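Local atomic coordinates of adenosine kinase, putative (Trypanosoma brucei, PDB entry 3OTX), a protein that probably phosphorylates adenosine and related nucleoside analogues to their monophosphates, using ATP with magnesium as cofactor. Residues A[175-178]-A[179-183]. The protein carries 1 engineered substitution. Residues are numbered along the deposited sequence; the frame is centred on the assembly and turned at random.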
loop_
_atom_site.group_PDB
_atom_site.type_symbol
_atom_site.label_atom_id
_atom_site.label_comp_id
_atom_site.label_asym_id
_atom_site.label_seq_id
_atom_site.Cartn_x
_atom_site.Cartn_y
_atom_site.Cartn_z
ATOM N N VAL A 175 -1.360 10.296 -9.310
ATOM C CA VAL A 175 -1.262 11.685 -8.852
ATOM C C VAL A 175 -0.212 12.391 -9.720
ATOM O O VAL A 175 -0.565 12.981 -10.753
ATOM C CB VAL A 175 -1.001 11.776 -7.339
ATOM C CG1 VAL A 175 -0.850 13.255 -6.904
ATOM C CG2 VAL A 175 -2.171 11.068 -6.559
ATOM N N ASP A 176 1.065 12.256 -9.376
ATOM C CA ASP A 176 2.125 12.806 -10.229
ATOM C C ASP A 176 3.330 11.892 -10.188
ATOM O O ASP A 176 3.988 11.759 -9.154
ATOM C CB ASP A 176 2.518 14.210 -9.749
ATOM C CG ASP A 176 3.426 14.933 -10.718
ATOM O OD1 ASP A 176 4.061 14.303 -11.588
ATOM O OD2 ASP A 176 3.504 16.183 -10.608
ATOM N N VAL A 177 3.629 11.293 -11.321
ATOM C CA VAL A 177 4.761 10.366 -11.424
ATOM C C VAL A 177 6.078 11.015 -11.023
ATOM O O VAL A 177 6.954 10.353 -10.458
ATOM C CB VAL A 177 4.861 9.758 -12.849
ATOM C CG1 VAL A 177 5.357 10.794 -13.901
ATOM C CG2 VAL A 177 5.762 8.491 -12.865
ATOM N N ASN A 178 6.202 12.311 -11.299
ATOM C CA ASN A 178 7.389 13.047 -10.915
ATOM C C ASN A 178 7.653 13.058 -9.404
ATOM O O ASN A 178 8.827 13.096 -8.993
ATOM C CB ASN A 178 7.353 14.434 -11.527
ATOM C CG ASN A 178 7.495 14.385 -13.035
ATOM O OD1 ASN A 178 8.271 13.600 -13.582
ATOM N ND2 ASN A 178 6.727 15.217 -13.719
ATOM N N HIS A 179 6.602 13.001 -8.576
ATOM C CA HIS A 179 6.831 12.920 -7.125
ATOM C C HIS A 179 7.509 11.602 -6.785
ATOM O O HIS A 179 8.414 11.540 -5.949
ATOM C CB HIS A 179 5.510 12.972 -6.354
ATOM C CG HIS A 179 4.730 14.233 -6.557
ATOM N ND1 HIS A 179 5.248 15.342 -7.188
ATOM C CD2 HIS A 179 3.461 14.555 -6.196
ATOM C CE1 HIS A 179 4.328 16.294 -7.215
ATOM N NE2 HIS A 179 3.229 15.836 -6.631
ATOM N N VAL A 180 7.076 10.536 -7.441
ATOM C CA VAL A 180 7.640 9.215 -7.249
ATOM C C VAL A 180 9.077 9.215 -7.714
ATOM O O VAL A 180 9.945 8.693 -6.995
ATOM C CB VAL A 180 6.849 8.145 -8.026
ATOM C CG1 VAL A 180 7.290 6.756 -7.579
ATOM C CG2 VAL A 180 5.331 8.291 -7.736
ATOM N N LEU A 181 9.337 9.792 -8.897
ATOM C CA LEU A 181 10.713 9.808 -9.436
ATOM C C LEU A 181 11.693 10.559 -8.526
ATOM O O LEU A 181 12.862 10.157 -8.397
ATOM C CB LEU A 181 10.730 10.363 -10.866
ATOM C CG LEU A 181 10.022 9.460 -11.863
ATOM C CD1 LEU A 181 9.856 10.207 -13.189
ATOM C CD2 LEU A 181 10.784 8.105 -12.132
ATOM N N GLN A 182 11.198 11.576 -7.821
ATOM C CA GLN A 182 12.056 12.290 -6.861
ATOM C C GLN A 182 12.560 11.313 -5.799
ATOM O O GLN A 182 13.744 11.284 -5.485
ATOM C CB GLN A 182 11.334 13.459 -6.202
ATOM C CG GLN A 182 12.175 14.153 -5.120
ATOM C CD GLN A 182 11.430 15.280 -4.446
ATOM O OE1 GLN A 182 10.658 15.993 -5.091
ATOM N NE2 GLN A 182 11.651 15.452 -3.144
ATOM N N ALA A 183 11.665 10.504 -5.249
ATOM C CA ALA A 183 12.103 9.495 -4.279
ATOM C C ALA A 183 12.966 8.400 -4.903
ATOM O O ALA A 183 13.896 7.896 -4.260
ATOM C CB ALA A 183 10.890 8.862 -3.586
#
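The backbone bond from H179 N to D176 O (3.0 Å) spans three residues and marks the first turn of helix 177-189, after which L181 N to V177 O (2.9 Å) and Q182 N to N178 O continue with the four-residue spacing of an alpha-helix. D176 occupies the N-cap: its OD1 accepts from N178 N at 2.9 Å, the donor meeting it from above the carboxylate plane. The D176 side chain, its CG opposite the backbone N and beside the carbonyl carbon (chi1 -170°), brings the carboxylate back over the helix start to make this bond, while D176 CB sits over the centre of one face of the H179 imidazole. That placement qualifies as a CH-pi contact, since CB is 3.6 Å from the ring centroid and 9° off the ring normal. Farther out, D176 OD2 comes to 3.5 Å from H179 CE1, the carboxylate and ring planes being inclined at 39°. The ring's far nitrogen is satisfied elsewhere, as H179 NE2 is hydrogen-bonded to L146 O, which helps to hold the imidazole in this rotation. In the fold, this is the N-terminal end of the crossover helix in the beta-alpha-beta unit of strands 165-169 and 193-197, within a ribokinase-type PfkB domain. V180 packs against F168 of the first of these strands, its CB also 3.3 Å from V177 O. V177 and L181 both touch E213 of helix 208-214, and V177 and V180 both touch V214, but V177 and L181 meet only lightly, V177 CG2 standing 4.5 Å from L181 CD1. The same L181 CD1 lies 3.8 Å from N178 OD1, an apolar methyl beside an amide oxygen.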